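PDB 1W5A: cell division protein FtsZ 1 from Methanocaldococcus jannaschii, which binds GTP and probably polymerises into the contractile Z ring that marks the division site and recruits other cell division proteins. Local coordinates for residues A156-P161 with E175-L180; L248-I253 with L275-D280; G281-L286 with V336-Q341; G230-D235 with I317-T322; G291-T296 with I323-E328. All blocks are in the same frame, centred on the assembly; numbering follows the deposited sequence.

Contact 1 (A156-P161 with E175-L180). With GTP (guanosine-5'-triphosphate), chain C.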
# COMPACT_ATOMS: atom_id res chain seq x y z
N ALA A 156 -3.98 -2.16 -3.88
CA ALA A 156 -2.87 -1.45 -4.49
C ALA A 156 -2.51 -0.21 -3.68
O ALA A 156 -3.39 0.46 -3.11
CB ALA A 156 -3.23 -1.05 -5.94
N VAL A 157 -1.21 0.07 -3.60
CA VAL A 157 -0.72 1.25 -2.90
C VAL A 157 0.22 1.86 -3.92
O VAL A 157 1.32 1.36 -4.17
CB VAL A 157 0.06 0.90 -1.61
CG1 VAL A 157 0.52 2.19 -0.94
CG2 VAL A 157 -0.82 0.11 -0.64
N VAL A 158 -0.23 2.96 -4.52
CA VAL A 158 0.55 3.63 -5.55
C VAL A 158 0.71 5.12 -5.28
O VAL A 158 -0.05 5.72 -4.52
CB VAL A 158 -0.11 3.44 -6.93
CG1 VAL A 158 -0.26 1.96 -7.20
CG2 VAL A 158 -1.50 4.12 -6.95
N THR A 159 1.71 5.72 -5.92
CA THR A 159 1.97 7.14 -5.77
C THR A 159 1.73 7.87 -7.08
O THR A 159 1.83 7.29 -8.15
CB THR A 159 3.43 7.42 -5.37
OG1 THR A 159 4.28 7.05 -6.45
CG2 THR A 159 3.82 6.66 -4.12
N LEU A 160 1.38 9.15 -6.98
CA LEU A 160 1.17 9.99 -8.14
C LEU A 160 2.45 10.80 -8.18
O LEU A 160 3.03 11.10 -7.14
CB LEU A 160 -0.06 10.88 -7.93
CG LEU A 160 -1.39 10.46 -8.60
CD1 LEU A 160 -1.53 8.95 -8.68
CD2 LEU A 160 -2.54 11.07 -7.81
N PRO A 161 2.91 11.17 -9.37
CA PRO A 161 4.15 11.95 -9.50
C PRO A 161 4.11 13.39 -8.99
O PRO A 161 3.04 13.97 -8.80
CB PRO A 161 4.43 11.88 -11.00
CG PRO A 161 3.02 11.96 -11.57
CD PRO A 161 2.23 11.02 -10.67
N GLU A 175 -4.36 8.16 -15.94
CA GLU A 175 -4.97 7.21 -16.85
C GLU A 175 -4.80 5.83 -16.23
O GLU A 175 -5.76 5.05 -16.16
CB GLU A 175 -4.28 7.27 -18.22
CG GLU A 175 -4.80 6.27 -19.24
CD GLU A 175 -6.26 6.51 -19.61
OE1 GLU A 175 -6.55 7.61 -20.14
OE2 GLU A 175 -7.10 5.61 -19.38
N GLY A 176 -3.59 5.54 -15.76
CA GLY A 176 -3.33 4.26 -15.14
C GLY A 176 -4.13 4.09 -13.85
O GLY A 176 -4.52 2.97 -13.49
N LEU A 177 -4.37 5.20 -13.15
CA LEU A 177 -5.12 5.15 -11.90
C LEU A 177 -6.55 4.75 -12.21
O LEU A 177 -7.21 4.10 -11.41
CB LEU A 177 -5.09 6.50 -11.19
CG LEU A 177 -5.51 6.51 -9.71
CD1 LEU A 177 -4.50 5.71 -8.89
CD2 LEU A 177 -5.57 7.94 -9.20
N GLU A 178 -7.02 5.15 -13.39
CA GLU A 178 -8.39 4.84 -13.85
C GLU A 178 -8.52 3.36 -14.19
O GLU A 178 -9.51 2.72 -13.82
CB GLU A 178 -8.72 5.68 -15.09
CG GLU A 178 -10.10 5.42 -15.69
CD GLU A 178 -11.24 5.88 -14.79
OE1 GLU A 178 -11.22 7.05 -14.35
OE2 GLU A 178 -12.15 5.07 -14.51
N ARG A 179 -7.53 2.82 -14.90
CA ARG A 179 -7.54 1.41 -15.27
C ARG A 179 -7.43 0.56 -14.01
O ARG A 179 -8.13 -0.45 -13.85
CB ARG A 179 -6.37 1.09 -16.21
CG ARG A 179 -6.65 1.35 -17.68
CD ARG A 179 -5.49 0.90 -18.57
NE ARG A 179 -4.46 1.93 -18.74
CZ ARG A 179 -3.31 1.99 -18.07
NH1 ARG A 179 -3.00 1.07 -17.16
NH2 ARG A 179 -2.45 2.98 -18.32
N LEU A 180 -6.54 0.97 -13.12
CA LEU A 180 -6.28 0.25 -11.87
C LEU A 180 -7.52 0.11 -10.99
O LEU A 180 -7.77 -0.95 -10.42
CB LEU A 180 -5.15 0.95 -11.12
CG LEU A 180 -4.42 0.28 -9.95
CD1 LEU A 180 -3.94 -1.11 -10.33
CD2 LEU A 180 -3.22 1.17 -9.57
PG GTP C . 9.63 2.77 -17.28
O1G GTP C . 9.03 3.80 -18.27
O2G GTP C . 11.04 3.21 -16.83
O3G GTP C . 9.79 1.40 -17.96
O3B GTP C . 8.56 2.64 -16.01
PB GTP C . 8.83 2.45 -14.39
O1B GTP C . 10.04 1.66 -14.12
O2B GTP C . 7.52 1.92 -13.84
O3A GTP C . 9.05 3.87 -13.80
PA GTP C . 9.55 4.37 -12.42
O1A GTP C . 11.00 4.73 -12.51
O2A GTP C . 9.11 3.48 -11.35
O5' GTP C . 8.80 5.83 -12.36
C5' GTP C . 7.42 5.99 -12.06
C4' GTP C . 7.22 7.12 -11.06
O4' GTP C . 7.75 6.72 -9.79
C3' GTP C . 7.97 8.42 -11.42
O3' GTP C . 7.14 9.25 -12.21
C2' GTP C . 8.19 9.06 -10.05
O2' GTP C . 6.98 9.69 -9.61
C1' GTP C . 8.36 7.83 -9.15
N9 GTP C . 9.74 7.50 -8.80
C8 GTP C . 10.79 7.17 -9.66
N7 GTP C . 11.92 6.96 -9.03
C5 GTP C . 11.52 6.77 -7.72
C6 GTP C . 12.19 6.26 -6.59
O6 GTP C . 13.34 5.83 -6.54
N1 GTP C . 11.38 6.23 -5.44
C2 GTP C . 10.03 6.57 -5.41
N2 GTP C . 9.41 6.49 -4.25
N3 GTP C . 9.39 7.08 -6.44
C4 GTP C . 10.15 7.08 -7.58
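Val158, Leu177 and Leu180 form the middle of this contact, which is the strand-to-helix packing of a beta-alpha-beta unit. The unit runs through strand 153-160, helix 167-183 and strand 186-191 of the GTPase domain. The axes of the short strand and helix segments lie 10.5 Å apart and run nearly antiparallel, at 160°.

All the contacts across it are apolar. Val158 divides its two methyls between two leucines. Its chi1 of -57° points CG1 at Leu180 and CG2 at Leu177. Val158 CG1 meets Leu180 CD2 tip to tip at 3.9 Å. Val158 CG2 lies 3.9 Å from Leu177 CD1, and these two side chains cross obliquely. Leu177 is shared in turn. Its other methyl, CD2, reaches Leu160 CD1 at 4.2 Å, with the two chains at about a right angle. At the other end Leu180 CD2 also lies 4.3 Å from Ala156 CB. Leu187 and Val189 of the next strand and Leu131 extend this core.

No hydrogen bond crosses between the segments. The strand spends its backbone bonds within the sheet. Arg179, on the same helix, is hydrogen-bonded through NH1 to Thr137 O, next to the GTP-binding residues Thr135 and Gly136. Val157 and Thr159 point away from the helix, towards helix 207-227.

The strand ends at the nucleotide. Just past its last residue, Pro161 CA comes within 3.6 Å of the ribose atom O2' of GTP.

Contact 2 (L248-I253 with L275-D280)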
# COMPACT_ATOMS: atom_id res chain seq x y z
N LEU A 248 -11.58 3.69 -3.38
CA LEU A 248 -10.42 4.56 -3.42
C LEU A 248 -10.08 4.95 -1.98
O LEU A 248 -10.98 5.31 -1.20
CB LEU A 248 -10.76 5.79 -4.28
CG LEU A 248 -9.70 6.75 -4.77
CD1 LEU A 248 -9.51 7.87 -3.75
CD2 LEU A 248 -8.41 6.00 -5.04
N ALA A 249 -8.80 4.85 -1.61
CA ALA A 249 -8.37 5.19 -0.25
C ALA A 249 -7.13 6.10 -0.20
O ALA A 249 -6.34 6.14 -1.15
CB ALA A 249 -8.10 3.91 0.54
N MET A 250 -6.97 6.81 0.92
CA MET A 250 -5.84 7.70 1.10
C MET A 250 -5.29 7.53 2.52
O MET A 250 -5.99 7.04 3.40
CB MET A 250 -6.26 9.15 0.81
CG MET A 250 -6.55 9.39 -0.67
SD MET A 250 -7.14 11.04 -1.13
CE MET A 250 -5.60 11.94 -1.08
N ILE A 251 -4.04 7.92 2.74
CA ILE A 251 -3.44 7.73 4.05
C ILE A 251 -3.06 9.01 4.78
O ILE A 251 -2.97 10.09 4.21
CB ILE A 251 -2.15 6.86 3.97
CG1 ILE A 251 -1.00 7.70 3.38
CG2 ILE A 251 -2.38 5.63 3.07
CD1 ILE A 251 0.37 7.03 3.45
N GLY A 252 -2.83 8.83 6.08
CA GLY A 252 -2.40 9.91 6.95
C GLY A 252 -1.31 9.30 7.82
O GLY A 252 -1.43 8.15 8.26
N ILE A 253 -0.23 10.04 8.03
CA ILE A 253 0.86 9.54 8.86
C ILE A 253 1.19 10.59 9.92
O ILE A 253 1.25 11.79 9.63
CB ILE A 253 2.15 9.27 8.04
CG1 ILE A 253 1.89 8.19 6.99
CG2 ILE A 253 3.26 8.80 8.98
CD1 ILE A 253 3.13 7.79 6.18
N LEU A 275 -3.59 13.00 3.28
CA LEU A 275 -5.00 12.68 3.40
C LEU A 275 -5.80 13.90 2.94
O LEU A 275 -6.60 14.46 3.69
CB LEU A 275 -5.30 12.37 4.87
CG LEU A 275 -6.53 11.54 5.24
CD1 LEU A 275 -6.66 11.50 6.74
CD2 LEU A 275 -7.77 12.13 4.62
N ASP A 276 -5.57 14.31 1.70
CA ASP A 276 -6.26 15.49 1.19
C ASP A 276 -7.66 15.19 0.69
O ASP A 276 -7.89 14.99 -0.51
CB ASP A 276 -5.42 16.12 0.09
CG ASP A 276 -6.01 17.42 -0.42
OD1 ASP A 276 -6.39 18.27 0.42
OD2 ASP A 276 -6.08 17.57 -1.65
N VAL A 277 -8.62 15.17 1.61
CA VAL A 277 -10.00 14.88 1.26
C VAL A 277 -10.91 14.87 2.49
O VAL A 277 -10.44 14.72 3.62
CB VAL A 277 -10.10 13.49 0.56
CG1 VAL A 277 -9.49 12.41 1.46
CG2 VAL A 277 -11.55 13.15 0.25
N ASP A 278 -12.21 15.06 2.26
CA ASP A 278 -13.17 15.03 3.35
C ASP A 278 -13.32 13.58 3.77
O ASP A 278 -13.61 12.72 2.95
CB ASP A 278 -14.54 15.55 2.90
CG ASP A 278 -14.60 17.06 2.83
OD1 ASP A 278 -14.21 17.72 3.82
OD2 ASP A 278 -15.04 17.59 1.79
N ILE A 279 -13.12 13.31 5.05
CA ILE A 279 -13.22 11.95 5.55
C ILE A 279 -14.56 11.65 6.20
O ILE A 279 -14.84 10.50 6.56
CB ILE A 279 -12.09 11.67 6.55
CG1 ILE A 279 -12.14 12.69 7.69
CG2 ILE A 279 -10.75 11.76 5.84
CD1 ILE A 279 -11.10 12.46 8.75
N ASP A 280 -15.39 12.67 6.36
CA ASP A 280 -16.70 12.51 6.98
C ASP A 280 -17.60 11.50 6.24
O ASP A 280 -18.45 10.86 6.85
CB ASP A 280 -17.40 13.87 7.06
CG ASP A 280 -17.64 14.48 5.69
OD1 ASP A 280 -18.55 14.01 4.97
OD2 ASP A 280 -16.92 15.43 5.32
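Met250 reaches from strand 249-256 into the bend made by Leu275, Asp276 and Val277. Its chi1 of -69° sets CG beside the backbone N. The chain is then straight at chi2 and bends only at its end, at chi3 (77°). That bend turns the methyl along the loop backbone. Met250 CE lies 3.7 Å from Asp276 N, while Met250 SD rests on Val277 CG1 at 3.8 Å. The Met250 and Val277 side chains lie at a slant to one another. Sulfur and methyl thus occupy neighbouring parts of the same turn.

Asp276 is the centre of an inverse gamma turn. Within it Val277 N bonds weakly to Leu275 O at 3.0 Å. The carboxylate of Asp276 turns from Met250 and forms a salt bridge with Arg353. The backbone of the turn therefore faces the methionine, and the charge lies outside.

Leu275 touches the strand one step further on. Leu275 CB sits 3.3 Å from Ile251 O, and it is also 4.3 Å from Gly252 CA. Leu275 N is close to Ile251 O as well, but the angle is too poor for a hydrogen bond. The Ile251 side chain points the other way, to Val188 of the GTPase-domain sheet and to Val214 and Ala218 of helix 207-227.

The contact joins an outermost strand of the C-terminal domain sheet to the loop between helix 261-271 and strand 284-291. With no hydrogen bond across it, cohesion comes from van der Waals packing of a flexible thioether and a leucine against valine and main-chain atoms.

Contact 3 (G281-L286 with V336-Q341)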
# COMPACT_ATOMS: atom_id res chain seq x y z
N GLY A 281 -17.39 11.37 4.93
CA GLY A 281 -18.20 10.44 4.16
C GLY A 281 -17.51 9.08 4.05
O GLY A 281 -18.04 8.16 3.41
N ALA A 282 -16.34 8.98 4.67
CA ALA A 282 -15.55 7.75 4.65
C ALA A 282 -16.35 6.54 5.13
O ALA A 282 -16.96 6.57 6.20
CB ALA A 282 -14.31 7.92 5.50
N THR A 283 -16.31 5.48 4.33
CA THR A 283 -17.02 4.25 4.62
C THR A 283 -16.29 3.38 5.65
O THR A 283 -16.91 2.57 6.34
CB THR A 283 -17.22 3.44 3.32
OG1 THR A 283 -18.42 2.67 3.41
CG2 THR A 283 -16.03 2.50 3.07
N GLY A 284 -14.98 3.55 5.75
CA GLY A 284 -14.21 2.76 6.70
C GLY A 284 -12.78 3.23 6.93
O GLY A 284 -12.34 4.23 6.36
N ALA A 285 -12.06 2.51 7.77
CA ALA A 285 -10.68 2.88 8.07
C ALA A 285 -9.89 1.74 8.69
O ALA A 285 -10.43 0.89 9.39
CB ALA A 285 -10.65 4.10 9.00
N LEU A 286 -8.59 1.75 8.42
CA LEU A 286 -7.67 0.77 8.96
C LEU A 286 -6.68 1.64 9.72
O LEU A 286 -6.11 2.57 9.15
CB LEU A 286 -6.97 0.01 7.84
CG LEU A 286 -7.84 -0.90 6.98
CD1 LEU A 286 -7.57 -0.62 5.51
CD2 LEU A 286 -7.56 -2.35 7.30
N VAL A 336 -5.58 4.83 7.22
CA VAL A 336 -6.00 4.50 5.87
C VAL A 336 -7.51 4.71 5.82
O VAL A 336 -8.27 3.97 6.45
CB VAL A 336 -5.65 3.04 5.50
CG1 VAL A 336 -5.97 2.79 4.04
CG2 VAL A 336 -4.18 2.77 5.77
N ILE A 337 -7.94 5.73 5.10
CA ILE A 337 -9.37 6.03 4.98
C ILE A 337 -9.90 5.52 3.65
O ILE A 337 -9.46 5.96 2.58
CB ILE A 337 -9.63 7.55 5.10
CG1 ILE A 337 -9.01 8.10 6.40
CG2 ILE A 337 -11.09 7.82 5.10
CD1 ILE A 337 -9.32 7.29 7.64
N THR A 338 -10.85 4.59 3.71
CA THR A 338 -11.39 3.99 2.49
C THR A 338 -12.74 4.57 2.07
O THR A 338 -13.37 5.30 2.83
CB THR A 338 -11.56 2.47 2.68
OG1 THR A 338 -12.50 2.24 3.74
CG2 THR A 338 -10.25 1.84 3.07
N GLY A 339 -13.17 4.23 0.86
CA GLY A 339 -14.45 4.70 0.35
C GLY A 339 -14.60 6.20 0.20
O GLY A 339 -15.69 6.73 0.45
N VAL A 340 -13.55 6.89 -0.22
CA VAL A 340 -13.63 8.35 -0.38
C VAL A 340 -13.65 8.78 -1.83
O VAL A 340 -13.38 9.94 -2.12
CB VAL A 340 -12.42 9.06 0.27
CG1 VAL A 340 -12.34 8.73 1.75
CG2 VAL A 340 -11.13 8.66 -0.45
N GLN A 341 -13.98 7.86 -2.75
CA GLN A 341 -14.00 8.19 -4.17
C GLN A 341 -15.08 9.18 -4.57
O GLN A 341 -14.96 9.86 -5.60
CB GLN A 341 -14.18 6.92 -5.02
CG GLN A 341 -15.44 6.15 -4.72
CD GLN A 341 -15.22 5.00 -3.76
OE1 GLN A 341 -14.49 5.14 -2.77
NE2 GLN A 341 -15.85 3.87 -4.04
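The central antiparallel pair of the four-stranded mixed sheet in the C-terminal domain is formed here, with Leu286 facing Val336 and Ala285 facing Ile337. Leu286 and Val336 are a hydrogen-bonded pair. Leu286 N donates to Val336 O at 3.0 Å and lies in the carbonyl plane. Val336 N returns a bond of the same length to Leu286 O, approaching nearly along the C=O axis.

Ala285 and Ile337 make the non-hydrogen-bonded pair that follows. Ala285 CA lies 3.1 Å from Val336 O, a CA-H...O contact. Ala285 CB meets Ile337 CD1 at 3.7 Å. Ile337 reaches it with CG1 beside its backbone N (chi1 -54°), while its CG2 branch goes towards Ala282, which is poorly ordered.

The ladder loosens beyond this point. Thr338 N still donates to Gly284 O at 3.1 Å and 161°, but from above the carbonyl plane. Thr283 N reaches Thr338 O at 3.3 Å with a more bent bond (138°). Thr283 CG2 lies against Gly339 CA, where the backbone takes a positive phi.

Leu286 and Val336 share a face with Thr338. Leu286 CB and Val336 CB are 4.0 Å apart, and the leucine chain slants across the valine. Leu286 continues to Leu222 and Leu225 of helix 207-227, which covers that face. On the face of Ala285 and Ile337, Leu311 and Ile279 from loops make the cover. Strand 316-323 flanks the pair beside Ala285, and strand 249-256 flanks it beside Ile337.

Contact 4 (G230-D235 with I317-T322)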
# COMPACT_ATOMS: atom_id res chain seq x y z
N GLY A 230 0.50 -8.10 17.89
CA GLY A 230 0.46 -6.83 18.59
C GLY A 230 -0.23 -6.93 19.93
O GLY A 230 -0.46 -8.03 20.45
N LEU A 231 -0.57 -5.77 20.49
CA LEU A 231 -1.23 -5.71 21.79
C LEU A 231 -2.67 -6.14 21.67
O LEU A 231 -3.35 -6.35 22.67
CB LEU A 231 -1.14 -4.30 22.38
CG LEU A 231 0.29 -3.78 22.58
CD1 LEU A 231 0.22 -2.50 23.41
CD2 LEU A 231 1.16 -4.82 23.29
N ILE A 232 -3.14 -6.26 20.43
CA ILE A 232 -4.52 -6.69 20.19
C ILE A 232 -4.57 -7.44 18.87
O ILE A 232 -3.77 -7.18 17.97
CB ILE A 232 -5.48 -5.48 20.14
CG1 ILE A 232 -6.93 -5.98 20.24
CG2 ILE A 232 -5.30 -4.70 18.86
CD1 ILE A 232 -7.95 -4.86 20.35
N ASN A 233 -5.51 -8.36 18.75
CA ASN A 233 -5.65 -9.16 17.55
C ASN A 233 -6.45 -8.48 16.44
O ASN A 233 -7.54 -7.95 16.68
CB ASN A 233 -6.31 -10.49 17.90
CG ASN A 233 -6.65 -11.33 16.68
OD1 ASN A 233 -7.37 -12.32 16.79
ND2 ASN A 233 -6.13 -10.96 15.52
N VAL A 234 -5.91 -8.47 15.23
CA VAL A 234 -6.60 -7.91 14.09
C VAL A 234 -7.05 -9.16 13.33
O VAL A 234 -6.24 -10.01 12.98
CB VAL A 234 -5.66 -7.02 13.20
CG1 VAL A 234 -4.52 -7.85 12.64
CG2 VAL A 234 -6.45 -6.42 12.05
N ASP A 235 -8.35 -9.29 13.11
CA ASP A 235 -8.89 -10.45 12.42
C ASP A 235 -8.84 -10.28 10.92
O ASP A 235 -9.26 -9.26 10.39
CB ASP A 235 -10.33 -10.69 12.88
CG ASP A 235 -10.88 -11.98 12.34
OD1 ASP A 235 -10.36 -13.05 12.72
OD2 ASP A 235 -11.84 -11.93 11.54
N ILE A 317 -14.20 0.35 11.39
CA ILE A 317 -12.82 0.65 11.74
C ILE A 317 -12.07 -0.58 12.21
O ILE A 317 -12.46 -1.22 13.19
CB ILE A 317 -12.76 1.68 12.88
CG1 ILE A 317 -13.43 2.98 12.46
CG2 ILE A 317 -11.31 1.91 13.29
CD1 ILE A 317 -13.53 4.00 13.57
N ILE A 318 -10.99 -0.90 11.52
CA ILE A 318 -10.15 -2.02 11.91
C ILE A 318 -8.87 -1.41 12.45
O ILE A 318 -8.33 -0.49 11.84
CB ILE A 318 -9.84 -2.89 10.71
CG1 ILE A 318 -11.13 -3.55 10.21
CG2 ILE A 318 -8.81 -3.95 11.08
CD1 ILE A 318 -10.95 -4.29 8.93
N TRP A 319 -8.39 -1.89 13.59
CA TRP A 319 -7.18 -1.31 14.15
C TRP A 319 -6.30 -2.31 14.88
O TRP A 319 -6.77 -3.32 15.38
CB TRP A 319 -7.53 -0.17 15.12
CG TRP A 319 -8.32 -0.63 16.31
CD1 TRP A 319 -9.65 -0.93 16.35
CD2 TRP A 319 -7.81 -0.88 17.63
NE1 TRP A 319 -10.01 -1.36 17.61
CE2 TRP A 319 -8.90 -1.34 18.41
CE3 TRP A 319 -6.55 -0.77 18.22
CZ2 TRP A 319 -8.76 -1.69 19.76
CZ3 TRP A 319 -6.41 -1.11 19.57
CH2 TRP A 319 -7.51 -1.56 20.32
N GLY A 320 -5.01 -1.99 14.96
CA GLY A 320 -4.07 -2.84 15.66
C GLY A 320 -3.00 -1.97 16.30
O GLY A 320 -2.93 -0.77 16.02
N ALA A 321 -2.18 -2.56 17.16
CA ALA A 321 -1.12 -1.83 17.84
C ALA A 321 0.05 -2.78 18.05
O ALA A 321 -0.07 -3.79 18.76
CB ALA A 321 -1.61 -1.29 19.19
N THR A 322 1.19 -2.46 17.45
CA THR A 322 2.35 -3.32 17.57
C THR A 322 3.56 -2.57 18.13
O THR A 322 3.62 -1.34 18.10
CB THR A 322 2.71 -3.94 16.19
OG1 THR A 322 3.10 -2.92 15.27
CG2 THR A 322 1.49 -4.69 15.63
O HOH W 1 -2.34 -5.33 16.85
O HOH W 2 -8.21 -4.95 16.96
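Ile232 turns CG1 away from its backbone N (chi1 -166°) and stays extended to CD1, while Trp319 folds its indole back towards the loop with chi1 of 63°. These torsions bring the two side chains together at about a right angle. Ile232 CD1 touches the six-membered ring, 3.3 Å from Trp319 CH2. Ile232 CG2 lies over the face of that ring in a CH-pi contact, 4.2 Å from the Trp319 six-ring centroid. Both branches of the isoleucine therefore bear on one indole. Ala300 and Val304 of helix 297-308 also touch this tryptophan.

Val234 packs further along the strand. Its CG2 meets Ile318 CG2 at 3.6 Å, again with the chains about perpendicular. Helix 236-243 starts directly after Asp235, its N-cap residue, and Val239 and Val242 join this patch.

The backbone link is Leu231 N to Ala321 O, 2.7 Å long and nearly straight at 162°. Gly230 CA sits close to the same oxygen. Two waters fill out the polar contact. One accepts from Ala321 N at 2.8 Å and also lies next to Ile232 O. The other gives hydrogen bonds to Asn233 O at 3.1 Å and to Trp319 O at 2.7 Å.

Strand 316-323 is an outermost strand of the sheet, and Ile318, Gly320 and Thr322 bond inward to strand 284-291. The loop after helix 207-227 lies along the other edge. One direct bond, one water bridge and a second water on Ala321 N serve outward-facing polar groups of Trp319 and Ala321, while Ile232 and Val234 supply the apolar cover.

Contact 5 (G291-T296 with I323-E328)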
# COMPACT_ATOMS: atom_id res chain seq x y z
N GLY A 291 4.49 1.73 18.29
CA GLY A 291 5.21 2.43 19.32
C GLY A 291 6.30 1.59 19.94
O GLY A 291 6.51 0.44 19.53
N PRO A 292 7.04 2.15 20.92
CA PRO A 292 8.12 1.41 21.58
C PRO A 292 7.51 0.41 22.55
O PRO A 292 6.30 0.17 22.52
CB PRO A 292 8.90 2.52 22.28
CG PRO A 292 7.83 3.48 22.67
CD PRO A 292 6.94 3.52 21.45
N GLU A 293 8.33 -0.16 23.42
CA GLU A 293 7.86 -1.16 24.37
C GLU A 293 6.86 -0.64 25.40
O GLU A 293 6.05 -1.40 25.92
CB GLU A 293 9.06 -1.81 25.06
CG GLU A 293 10.11 -2.27 24.05
CD GLU A 293 11.25 -3.04 24.68
OE1 GLU A 293 11.71 -2.64 25.77
OE2 GLU A 293 11.69 -4.04 24.07
N ASP A 294 6.90 0.66 25.69
CA ASP A 294 5.97 1.22 26.67
C ASP A 294 4.59 1.54 26.09
O ASP A 294 3.76 2.12 26.78
CB ASP A 294 6.56 2.48 27.33
CG ASP A 294 7.18 3.45 26.34
OD1 ASP A 294 6.56 3.72 25.28
OD2 ASP A 294 8.29 3.95 26.62
N LEU A 295 4.35 1.15 24.84
CA LEU A 295 3.05 1.40 24.20
C LEU A 295 1.97 0.62 24.93
O LEU A 295 2.11 -0.58 25.17
CB LEU A 295 3.07 0.94 22.73
CG LEU A 295 1.69 0.94 22.05
CD1 LEU A 295 1.19 2.37 21.91
CD2 LEU A 295 1.77 0.26 20.70
N THR A 296 0.88 1.31 25.28
CA THR A 296 -0.23 0.67 25.98
C THR A 296 -1.48 0.61 25.11
O THR A 296 -1.64 1.40 24.17
CB THR A 296 -0.61 1.42 27.27
OG1 THR A 296 -1.31 2.62 26.94
CG2 THR A 296 0.64 1.76 28.08
N ILE A 323 4.51 -3.32 18.66
CA ILE A 323 5.72 -2.74 19.22
C ILE A 323 6.79 -2.75 18.13
O ILE A 323 6.96 -3.74 17.42
CB ILE A 323 6.25 -3.56 20.43
CG1 ILE A 323 5.42 -3.29 21.68
CG2 ILE A 323 7.70 -3.18 20.70
CD1 ILE A 323 3.98 -3.71 21.59
N ASP A 324 7.50 -1.63 18.01
CA ASP A 324 8.58 -1.49 17.03
C ASP A 324 9.80 -1.07 17.83
O ASP A 324 9.90 0.09 18.23
CB ASP A 324 8.23 -0.41 16.01
CG ASP A 324 9.26 -0.30 14.91
OD1 ASP A 324 10.37 -0.86 15.06
OD2 ASP A 324 8.97 0.37 13.90
N GLU A 325 10.73 -1.99 18.07
CA GLU A 325 11.91 -1.66 18.86
C GLU A 325 12.79 -0.56 18.30
O GLU A 325 13.67 -0.05 19.00
CB GLU A 325 12.76 -2.91 19.13
CG GLU A 325 12.22 -3.80 20.25
CD GLU A 325 13.22 -4.87 20.68
OE1 GLU A 325 12.91 -5.65 21.60
OE2 GLU A 325 14.32 -4.91 20.08
N ASN A 326 12.56 -0.17 17.05
CA ASN A 326 13.35 0.90 16.44
C ASN A 326 12.66 2.24 16.64
O ASN A 326 12.89 3.18 15.89
CB ASN A 326 13.55 0.65 14.94
CG ASN A 326 14.25 -0.67 14.64
OD1 ASN A 326 15.26 -1.00 15.26
ND2 ASN A 326 13.70 -1.42 13.69
N LEU A 327 11.81 2.34 17.66
CA LEU A 327 11.08 3.58 17.92
C LEU A 327 11.56 4.43 19.09
O LEU A 327 11.25 5.62 19.17
CB LEU A 327 9.59 3.27 18.07
CG LEU A 327 8.73 3.60 16.85
CD1 LEU A 327 9.46 3.23 15.57
CD2 LEU A 327 7.41 2.87 16.95
N GLU A 328 12.32 3.83 20.00
CA GLU A 328 12.84 4.56 21.16
C GLU A 328 11.71 5.01 22.09
O GLU A 328 11.40 4.33 23.07
CB GLU A 328 13.64 5.78 20.70
CG GLU A 328 14.81 5.45 19.78
CD GLU A 328 15.54 6.70 19.30
OE1 GLU A 328 16.05 7.47 20.14
OE2 GLU A 328 15.60 6.91 18.07
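Gly291 and Ile323 pair where two parallel strands, 284-291 and 316-323, of the C-terminal domain sheet come to an end. From this parallel bridge both chains turn off. Pro292 to Leu295 form a type I beta turn, and Asp324 begins an Asx turn.

The packed part surrounds Gly291. Asp324 N donates to Gly291 O at 2.8 Å, in a nearly straight bond of 166°. Leu327 CD2 also packs on the glycine, 3.3 Å from Gly291 CA. Leu327 CB faces the proline ring, 4.3 Å from Pro292 CD. Pro292 CB in turn meets Glu328 O at 3.2 Å. Ile323 borders the turn, with its CG1 branch 3.7 Å from Pro292 O. Val331 and Arg332 of the next strand close in on Pro292 and Leu327.

The outer part is exposed, and two acidic side chains meet there. The extended side chains of Glu293 and Glu325 cross at a slant, and Glu293 OE2 comes 3.2 Å from Glu325 OE1. Both carboxylates are acceptors, so this is an approach of like charges. The carboxylate planes stand 73° apart. This closeness of like charges would tend to favour protonation of one of them. Glu293 also touches a crystal neighbour, which may influence its position.

The Asx turn fixes the Asp324 side chain within its own loop: Asn326 N reaches Asp324 OD1 at 3.0 Å from above the carboxylate plane.

Overall arrangement
Contact 1 lies in the GTPase domain, at the nucleotide. Contacts 2 to 5 all involve the C-terminal domain. Contact 1 is complete before the others begin along the chain. Contact 2 lies within the chain span of contact 4, whose segments alternate with those of contacts 3 and 5. The centre of contact 1 is 16 Å from that of contact 2 and 33 Å from that of contact 5. Contacts 2, 3 and 4 share one mixed sheet. Contacts 2 and 3 touch, with centres 7 Å apart. Contacts 3 and 4 touch through Ala285 and Ile318, contacts 4 and 5 at the C-terminal end of strand 316-323. Helix 207-227 bears on both sheets, linking the two domains.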